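Proline dehydrogenase (Bradyrhizobium japonicum USDA 110, PDB 3HAZ) probably oxidizes proline to glutamate in two steps, using an FAD-dependent proline dehydrogenase and an NAD-dependent aldehyde dehydrogenase joined in one chain. Local coordinates at residues Pro7-Ala15 against Ala284-Asp292; Arg38-Ile47 against Ala399-Glu407. One frame throughout, in Å; residues are numbered along the deposited sequence.

Interaction 1. Residues Pro7-Ala15 against Ala284-Asp292; sequences PPPFTAPYA and ADRLELSLD
Phe10 and Glu288 bring the extended, irregular run Pro7-Ala15 closest to the first turns of helix 287-298, their CA atoms 5.9 Å apart, and no direct hydrogen bond joins the two segments. The Phe10 ring does most of the packing. With CG anti to the backbone N (chi1 -173°), it swings in beside the helix, where Leu291 CD1 lies over one face in a CH-pi contact, 3.9 Å from the ring centroid. Leu287 CD2 comes obliquely to CE2 of the same ring, and Glu288 CG lies at its edge. With an alanine here, Leu291 CD1 is likely to lose its aromatic partner and a gap to open beside Leu287. Polar links run through water: one molecule accepts from Phe10 N and donates to Asp292 OD1, while two others donate to Glu288 OE2 and reach Thr11 OG1 and Ala12 O. Arg524 bonds Glu288 OE1 through its backbone N and Phe10 O through NE, and Asp292 OD2 forms salt bridges with both Arg252 and Arg524. Farther along, Tyr14 OH packs 3.3 Å from Ala284 CB. The N-terminal arm thus lies along a helix that follows strand 276-279 in the parallel beta/alpha barrel of the proline dehydrogenase domain.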
loop_
_atom_site.group_PDB
_atom_site.type_symbol
_atom_site.label_atom_id
_atom_site.label_comp_id
_atom_site.label_asym_id
_atom_site.label_seq_id
_atom_site.Cartn_x
_atom_site.Cartn_y
_atom_site.Cartn_z
ATOM N N PRO A 7 -51.628 -31.460 9.059
ATOM C CA PRO A 7 -50.492 -30.734 9.638
ATOM C C PRO A 7 -50.890 -29.362 10.184
ATOM O O PRO A 7 -51.816 -28.738 9.664
ATOM C CB PRO A 7 -49.548 -30.562 8.439
ATOM C CG PRO A 7 -50.449 -30.726 7.229
ATOM C CD PRO A 7 -51.372 -31.817 7.654
ATOM N N PRO A 8 -50.191 -28.895 11.229
ATOM C CA PRO A 8 -50.406 -27.558 11.799
ATOM C C PRO A 8 -50.043 -26.477 10.786
ATOM O O PRO A 8 -49.277 -26.746 9.864
ATOM C CB PRO A 8 -49.420 -27.508 12.978
ATOM C CG PRO A 8 -49.031 -28.932 13.237
ATOM C CD PRO A 8 -49.108 -29.623 11.911
ATOM N N PRO A 9 -50.592 -25.265 10.951
ATOM C CA PRO A 9 -50.240 -24.175 10.037
ATOM C C PRO A 9 -48.728 -24.052 9.912
ATOM O O PRO A 9 -48.035 -24.056 10.925
ATOM C CB PRO A 9 -50.827 -22.946 10.726
ATOM C CG PRO A 9 -52.001 -23.482 11.489
ATOM C CD PRO A 9 -51.597 -24.857 11.948
ATOM N N PHE A 10 -48.229 -23.956 8.683
ATOM C CA PHE A 10 -46.788 -23.930 8.439
ATOM C C PHE A 10 -46.100 -22.748 9.127
ATOM O O PHE A 10 -46.549 -21.607 9.015
ATOM C CB PHE A 10 -46.518 -23.895 6.938
ATOM C CG PHE A 10 -45.069 -24.027 6.575
ATOM C CD1 PHE A 10 -44.451 -25.266 6.581
ATOM C CD2 PHE A 10 -44.334 -22.920 6.199
ATOM C CE1 PHE A 10 -43.117 -25.393 6.231
ATOM C CE2 PHE A 10 -42.998 -23.039 5.845
ATOM C CZ PHE A 10 -42.390 -24.276 5.864
ATOM N N THR A 11 -44.997 -23.021 9.822
ATOM C CA THR A 11 -44.304 -21.980 10.572
ATOM C C THR A 11 -42.806 -22.252 10.793
ATOM O O THR A 11 -42.290 -22.083 11.898
ATOM C CB THR A 11 -45.004 -21.724 11.933
ATOM O OG1 THR A 11 -44.278 -20.735 12.673
ATOM C CG2 THR A 11 -45.086 -23.007 12.750
ATOM N N ALA A 12 -42.107 -22.655 9.738
ATOM C CA ALA A 12 -40.662 -22.880 9.818
ATOM C C ALA A 12 -39.898 -21.581 10.074
ATOM O O ALA A 12 -40.363 -20.501 9.702
ATOM C CB ALA A 12 -40.159 -23.542 8.542
ATOM N N PRO A 13 -38.718 -21.680 10.714
ATOM C CA PRO A 13 -37.875 -20.496 10.928
ATOM C C PRO A 13 -37.553 -19.803 9.607
ATOM O O PRO A 13 -37.159 -20.462 8.644
ATOM C CB PRO A 13 -36.607 -21.079 11.563
ATOM C CG PRO A 13 -37.087 -22.327 12.256
ATOM C CD PRO A 13 -38.138 -22.889 11.326
ATOM N N TYR A 14 -37.714 -18.483 9.585
ATOM C CA TYR A 14 -37.690 -17.701 8.352
ATOM C C TYR A 14 -36.323 -17.645 7.683
ATOM O O TYR A 14 -36.214 -17.823 6.471
ATOM C CB TYR A 14 -38.176 -16.275 8.634
ATOM C CG TYR A 14 -38.731 -15.550 7.425
ATOM C CD1 TYR A 14 -39.996 -15.858 6.927
ATOM C CD2 TYR A 14 -37.998 -14.554 6.788
ATOM C CE1 TYR A 14 -40.515 -15.194 5.830
ATOM C CE2 TYR A 14 -38.508 -13.887 5.690
ATOM C CZ TYR A 14 -39.768 -14.211 5.216
ATOM O OH TYR A 14 -40.282 -13.548 4.124
ATOM N N ALA A 15 -35.283 -17.384 8.469
ATOM C CA ALA A 15 -33.949 -17.166 7.913
ATOM C C ALA A 15 -32.842 -17.815 8.740
ATOM O O ALA A 15 -31.996 -17.118 9.292
ATOM C CB ALA A 15 -33.678 -15.670 7.771
ATOM N N ALA A 284 -41.326 -14.615 -0.461
ATOM C CA ALA A 284 -41.144 -15.347 0.786
ATOM C C ALA A 284 -42.132 -14.930 1.870
ATOM O O ALA A 284 -42.539 -15.758 2.687
ATOM C CB ALA A 284 -39.705 -15.203 1.289
ATOM N N ASP A 285 -42.515 -13.655 1.891
ATOM C CA ASP A 285 -43.421 -13.188 2.933
ATOM C C ASP A 285 -44.856 -13.664 2.702
ATOM O O ASP A 285 -45.721 -13.490 3.559
ATOM C CB ASP A 285 -43.338 -11.664 3.151
ATOM C CG ASP A 285 -43.834 -10.858 1.960
ATOM O OD1 ASP A 285 -44.304 -11.453 0.970
ATOM O OD2 ASP A 285 -43.743 -9.613 2.022
ATOM N N ARG A 286 -45.093 -14.287 1.553
ATOM C CA ARG A 286 -46.403 -14.863 1.254
ATOM C C ARG A 286 -46.427 -16.393 1.364
ATOM O O ARG A 286 -47.473 -17.013 1.170
ATOM C CB ARG A 286 -46.864 -14.429 -0.145
ATOM C CG ARG A 286 -47.287 -12.957 -0.232
ATOM C CD ARG A 286 -47.394 -12.507 -1.680
ATOM N NE ARG A 286 -48.354 -11.418 -1.862
ATOM C CZ ARG A 286 -48.445 -10.687 -2.969
ATOM N NH1 ARG A 286 -47.620 -10.921 -3.988
ATOM N NH2 ARG A 286 -49.354 -9.720 -3.062
ATOM N N LEU A 287 -45.282 -17.004 1.669
ATOM C CA LEU A 287 -45.203 -18.465 1.727
ATOM C C LEU A 287 -46.224 -19.085 2.696
ATOM O O LEU A 287 -47.014 -19.948 2.318
ATOM C CB LEU A 287 -43.795 -18.922 2.108
ATOM C CG LEU A 287 -43.635 -20.445 2.194
ATOM C CD1 LEU A 287 -44.119 -21.115 0.916
ATOM C CD2 LEU A 287 -42.202 -20.842 2.506
ATOM N N GLU A 288 -46.181 -18.650 3.945
ATOM C CA GLU A 288 -47.059 -19.183 4.983
ATOM C C GLU A 288 -48.533 -18.992 4.649
ATOM O O GLU A 288 -49.340 -19.902 4.822
ATOM C CB GLU A 288 -46.754 -18.514 6.326
ATOM C CG GLU A 288 -45.430 -18.908 6.939
ATOM C CD GLU A 288 -45.266 -18.372 8.352
ATOM O OE1 GLU A 288 -46.190 -17.677 8.833
ATOM O OE2 GLU A 288 -44.218 -18.648 8.982
ATOM N N LEU A 289 -48.879 -17.797 4.180
ATOM C CA LEU A 289 -50.259 -17.491 3.836
ATOM C C LEU A 289 -50.710 -18.369 2.675
ATOM O O LEU A 289 -51.821 -18.896 2.676
ATOM C CB LEU A 289 -50.407 -16.008 3.478
ATOM C CG LEU A 289 -51.828 -15.535 3.155
ATOM C CD1 LEU A 289 -52.779 -15.774 4.335
ATOM C CD2 LEU A 289 -51.819 -14.070 2.747
ATOM N N SER A 290 -49.837 -18.547 1.692
ATOM C CA SER A 290 -50.182 -19.358 0.528
ATOM C C SER A 290 -50.467 -20.807 0.926
ATOM O O SER A 290 -51.410 -21.425 0.429
ATOM C CB SER A 290 -49.066 -19.302 -0.518
ATOM O OG SER A 290 -47.981 -20.134 -0.143
ATOM N N LEU A 291 -49.640 -21.351 1.812
ATOM C CA LEU A 291 -49.834 -22.715 2.290
ATOM C C LEU A 291 -51.144 -22.856 3.076
ATOM O O LEU A 291 -51.812 -23.889 3.000
ATOM C CB LEU A 291 -48.626 -23.173 3.123
ATOM C CG LEU A 291 -47.321 -23.352 2.324
ATOM C CD1 LEU A 291 -46.129 -23.679 3.219
ATOM C CD2 LEU A 291 -47.481 -24.425 1.258
ATOM N N ASP A 292 -51.516 -21.818 3.821
ATOM C CA ASP A 292 -52.799 -21.812 4.533
ATOM C C ASP A 292 -53.948 -21.898 3.537
ATOM O O ASP A 292 -54.883 -22.673 3.711
ATOM C CB ASP A 292 -52.964 -20.525 5.339
ATOM C CG ASP A 292 -52.051 -20.465 6.547
ATOM O OD1 ASP A 292 -51.571 -21.530 6.997
ATOM O OD2 ASP A 292 -51.817 -19.343 7.041
HETATM O O HOH W 1 -50.193 -23.693 6.491
HETATM O O HOH W 2 -43.556 -18.303 11.576
HETATM O O HOH W 3 -42.259 -19.829 7.858
#

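Interaction 2. Residues Arg38-Ile47 against Ala399-Glu407; sequences RIHRTATRLI and ALTVATVLE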
loop_
_atom_site.group_PDB
_atom_site.type_symbol
_atom_site.label_atom_id
_atom_site.label_comp_id
_atom_site.label_asym_id
_atom_site.label_seq_id
_atom_site.Cartn_x
_atom_site.Cartn_y
_atom_site.Cartn_z
ATOM N N ARG A 38 -21.699 -40.721 -15.158
ATOM C CA ARG A 38 -22.934 -40.671 -15.938
ATOM C C ARG A 38 -23.442 -39.231 -16.025
ATOM O O ARG A 38 -23.862 -38.767 -17.083
ATOM C CB ARG A 38 -24.008 -41.588 -15.336
ATOM C CG ARG A 38 -23.708 -43.093 -15.507
ATOM C CD ARG A 38 -24.894 -43.968 -15.095
ATOM N NE ARG A 38 -25.090 -43.982 -13.647
ATOM C CZ ARG A 38 -24.471 -44.820 -12.820
ATOM N NH1 ARG A 38 -23.618 -45.716 -13.299
ATOM N NH2 ARG A 38 -24.705 -44.763 -11.514
ATOM N N ILE A 39 -23.395 -38.528 -14.904
ATOM C CA ILE A 39 -23.896 -37.166 -14.854
ATOM C C ILE A 39 -23.093 -36.284 -15.796
ATOM O O ILE A 39 -23.656 -35.495 -16.564
ATOM C CB ILE A 39 -23.840 -36.613 -13.421
ATOM C CG1 ILE A 39 -24.977 -37.214 -12.590
ATOM C CG2 ILE A 39 -23.934 -35.107 -13.427
ATOM C CD1 ILE A 39 -24.832 -36.994 -11.102
ATOM N N HIS A 40 -21.773 -36.441 -15.742
ATOM C CA HIS A 40 -20.867 -35.639 -16.549
ATOM C C HIS A 40 -21.152 -35.835 -18.027
ATOM O O HIS A 40 -21.190 -34.872 -18.792
ATOM C CB HIS A 40 -19.413 -36.002 -16.244
ATOM C CG HIS A 40 -18.419 -35.066 -16.858
ATOM N ND1 HIS A 40 -17.998 -33.912 -16.229
ATOM C CD2 HIS A 40 -17.767 -35.108 -18.044
ATOM C CE1 HIS A 40 -17.127 -33.287 -17.001
ATOM N NE2 HIS A 40 -16.972 -33.991 -18.108
ATOM N N ARG A 41 -21.363 -37.089 -18.418
ATOM C CA ARG A 41 -21.617 -37.436 -19.812
ATOM C C ARG A 41 -22.952 -36.889 -20.320
ATOM O O ARG A 41 -22.995 -36.206 -21.344
ATOM C CB ARG A 41 -21.562 -38.952 -20.002
ATOM C CG ARG A 41 -21.961 -39.400 -21.392
ATOM C CD ARG A 41 -22.228 -40.891 -21.442
ATOM N NE ARG A 41 -23.047 -41.234 -22.601
ATOM C CZ ARG A 41 -22.566 -41.414 -23.824
ATOM N NH1 ARG A 41 -21.262 -41.289 -24.051
ATOM N NH2 ARG A 41 -23.389 -41.720 -24.821
ATOM N N THR A 42 -24.034 -37.207 -19.608
ATOM C CA THR A 42 -25.354 -36.666 -19.917
ATOM C C THR A 42 -25.333 -35.144 -20.046
ATOM O O THR A 42 -25.863 -34.583 -21.010
ATOM C CB THR A 42 -26.397 -37.048 -18.838
ATOM O OG1 THR A 42 -26.626 -38.461 -18.869
ATOM C CG2 THR A 42 -27.722 -36.332 -19.085
ATOM N N ALA A 43 -24.723 -34.481 -19.069
ATOM C CA ALA A 43 -24.679 -33.022 -19.044
ATOM C C ALA A 43 -23.852 -32.427 -20.193
ATOM O O ALA A 43 -24.246 -31.420 -20.788
ATOM C CB ALA A 43 -24.173 -32.523 -17.691
ATOM N N THR A 44 -22.708 -33.039 -20.499
ATOM C CA THR A 44 -21.908 -32.601 -21.642
ATOM C C THR A 44 -22.722 -32.713 -22.936
ATOM O O THR A 44 -22.703 -31.815 -23.776
ATOM C CB THR A 44 -20.600 -33.414 -21.781
ATOM O OG1 THR A 44 -19.814 -33.270 -20.591
ATOM C CG2 THR A 44 -19.791 -32.932 -22.980
ATOM N N ARG A 45 -23.446 -33.814 -23.090
ATOM C CA ARG A 45 -24.269 -34.008 -24.276
ATOM C C ARG A 45 -25.387 -32.968 -24.374
ATOM O O ARG A 45 -25.715 -32.502 -25.465
ATOM C CB ARG A 45 -24.837 -35.428 -24.315
ATOM C CG ARG A 45 -23.771 -36.502 -24.557
ATOM C CD ARG A 45 -24.355 -37.904 -24.507
ATOM N NE ARG A 45 -25.399 -38.120 -25.507
ATOM C CZ ARG A 45 -25.184 -38.625 -26.720
ATOM N NH1 ARG A 45 -23.953 -38.959 -27.091
ATOM N NH2 ARG A 45 -26.195 -38.793 -27.566
ATOM N N LEU A 46 -25.970 -32.608 -23.235
ATOM C CA LEU A 46 -27.026 -31.600 -23.221
ATOM C C LEU A 46 -26.462 -30.242 -23.638
ATOM O O LEU A 46 -27.050 -29.545 -24.458
ATOM C CB LEU A 46 -27.684 -31.512 -21.841
ATOM C CG LEU A 46 -28.403 -32.767 -21.322
ATOM C CD1 LEU A 46 -29.020 -32.514 -19.954
ATOM C CD2 LEU A 46 -29.464 -33.254 -22.297
ATOM N N ILE A 47 -25.312 -29.884 -23.082
ATOM C CA ILE A 47 -24.690 -28.593 -23.371
ATOM C C ILE A 47 -24.171 -28.505 -24.815
ATOM O O ILE A 47 -24.247 -27.452 -25.445
ATOM C CB ILE A 47 -23.568 -28.294 -22.370
ATOM C CG1 ILE A 47 -24.165 -27.996 -20.993
ATOM C CG2 ILE A 47 -22.704 -27.132 -22.853
ATOM C CD1 ILE A 47 -23.152 -28.100 -19.868
ATOM N N ALA A 399 -28.564 -27.615 -17.494
ATOM C CA ALA A 399 -28.185 -28.961 -17.971
ATOM C C ALA A 399 -27.588 -29.863 -16.888
ATOM O O ALA A 399 -27.839 -31.071 -16.859
ATOM C CB ALA A 399 -27.224 -28.863 -19.154
ATOM N N LEU A 400 -26.795 -29.273 -16.005
ATOM C CA LEU A 400 -26.205 -30.014 -14.898
ATOM C C LEU A 400 -27.286 -30.430 -13.895
ATOM O O LEU A 400 -27.286 -31.556 -13.392
ATOM C CB LEU A 400 -25.137 -29.176 -14.196
ATOM C CG LEU A 400 -24.450 -29.858 -13.007
ATOM C CD1 LEU A 400 -23.778 -31.163 -13.435
ATOM C CD2 LEU A 400 -23.449 -28.921 -12.346
ATOM N N THR A 401 -28.207 -29.516 -13.604
ATOM C CA THR A 401 -29.304 -29.827 -12.695
ATOM C C THR A 401 -30.133 -30.974 -13.264
ATOM O O THR A 401 -30.455 -31.931 -12.554
ATOM C CB THR A 401 -30.206 -28.606 -12.457
ATOM O OG1 THR A 401 -29.403 -27.495 -12.045
ATOM C CG2 THR A 401 -31.245 -28.899 -11.385
ATOM N N VAL A 402 -30.469 -30.875 -14.548
ATOM C CA VAL A 402 -31.243 -31.918 -15.206
ATOM C C VAL A 402 -30.518 -33.260 -15.136
ATOM O O VAL A 402 -31.099 -34.258 -14.707
ATOM C CB VAL A 402 -31.546 -31.592 -16.687
ATOM C CG1 VAL A 402 -32.141 -32.814 -17.378
ATOM C CG2 VAL A 402 -32.499 -30.400 -16.804
ATOM N N ALA A 403 -29.254 -33.283 -15.558
ATOM C CA ALA A 403 -28.469 -34.525 -15.578
ATOM C C ALA A 403 -28.360 -35.147 -14.191
ATOM O O ALA A 403 -28.346 -36.370 -14.046
ATOM C CB ALA A 403 -27.070 -34.271 -16.144
ATOM N N THR A 404 -28.277 -34.294 -13.175
ATOM C CA THR A 404 -28.082 -34.756 -11.807
ATOM C C THR A 404 -29.374 -35.333 -11.235
ATOM O O THR A 404 -29.353 -36.352 -10.544
ATOM C CB THR A 404 -27.547 -33.630 -10.906
ATOM O OG1 THR A 404 -26.283 -33.180 -11.410
ATOM C CG2 THR A 404 -27.376 -34.118 -9.467
ATOM N N VAL A 405 -30.499 -34.690 -11.535
ATOM C CA VAL A 405 -31.794 -35.198 -11.084
ATOM C C VAL A 405 -32.117 -36.521 -11.770
ATOM O O VAL A 405 -32.659 -37.436 -11.151
ATOM C CB VAL A 405 -32.937 -34.176 -11.314
ATOM C CG1 VAL A 405 -34.293 -34.822 -11.069
ATOM C CG2 VAL A 405 -32.749 -32.960 -10.412
ATOM N N LEU A 406 -31.780 -36.624 -13.052
ATOM C CA LEU A 406 -32.001 -37.860 -13.787
ATOM C C LEU A 406 -31.241 -39.026 -13.136
ATOM O O LEU A 406 -31.807 -40.091 -12.900
ATOM C CB LEU A 406 -31.593 -37.695 -15.252
ATOM C CG LEU A 406 -31.897 -38.862 -16.193
ATOM C CD1 LEU A 406 -33.391 -39.186 -16.206
ATOM C CD2 LEU A 406 -31.404 -38.544 -17.594
ATOM N N GLU A 407 -29.962 -38.817 -12.836
ATOM C CA GLU A 407 -29.151 -39.862 -12.212
ATOM C C GLU A 407 -29.753 -40.331 -10.888
ATOM O O GLU A 407 -29.784 -41.527 -10.597
ATOM C CB GLU A 407 -27.715 -39.384 -11.992
ATOM C CG GLU A 407 -26.897 -40.264 -11.043
ATOM C CD GLU A 407 -26.658 -41.674 -11.583
ATOM O OE1 GLU A 407 -26.512 -41.831 -12.816
ATOM O OE2 GLU A 407 -26.608 -42.624 -10.770
HETATM O O HOH W 4 -27.381 -38.346 -15.857
#
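At one end of the contact, Arg38 grips Glu407 side-on, NE donating to OE1 over 2.7 Å. Its NH2 donates to Glu407 OE2 over 3.0 Å, and both bonds are nearly straight. Each carboxylate oxygen thus receives one of these donors, on its syn side, although the guanidinium and carboxylate planes are turned 33° apart. The bend of the glutamate at chi2 (65°) brings its carboxylate to the edge of the guanidinium. Next to this salt bridge, the side chain of Ile39 is a knob in a hole formed by Leu400, Ala403, Thr404 and Glu407. Its CG2 lies 3.6 Å from Thr404 OG1, whose hydrogen bond goes instead to Leu400 O within its own helix; that carbonyl also accepts from Thr404 N, from the opposite face of its plane. Helix 33-50 here packs against helix 399-409, which follows strand 390-395 of the beta/alpha barrel; the segment axes approach to 8.4 Å at 141°, nearer antiparallel than parallel. Alanines permit close packing, with Ala43 CB 3.7 Å from Ala403 CB. Water bridges Thr42 OG1 and Ala403 O, donating to the carbonyl at 2.8 Å. Towards the other end, Leu46 CB and Ile47 CG1 pack on Ala399 CB, which also touches the FAD-binding Phe469. Behind this surface, Thr401 OG1 is hydrogen-bonded to Lys344, another FAD-binding residue, and Asn398 OD1 accepts from Thr401 N.

Overall arrangement
Both contacts set N-terminal chain against helices of the proline dehydrogenase barrel, yet they share no helix or strand, and their centres lie 33 Å apart, with about 19 Å between nearest atoms. Interaction 2 is the more buried: two regular helices interlock through small and branched side chains, with a direct salt bridge at one end. Interaction 1 is only partly buried; an irregular arm rests on a helix, an aromatic ring supplies the apolar core, and waters carry much of the polar linkage. Along the sequence their segments alternate, the chain passing through 7-15 and 38-47 before reaching 284-292 and 399-407. The side chains of Ala284 in interaction 1 and Val402 in interaction 2 lie about 9 Å and 7 Å from the FAD.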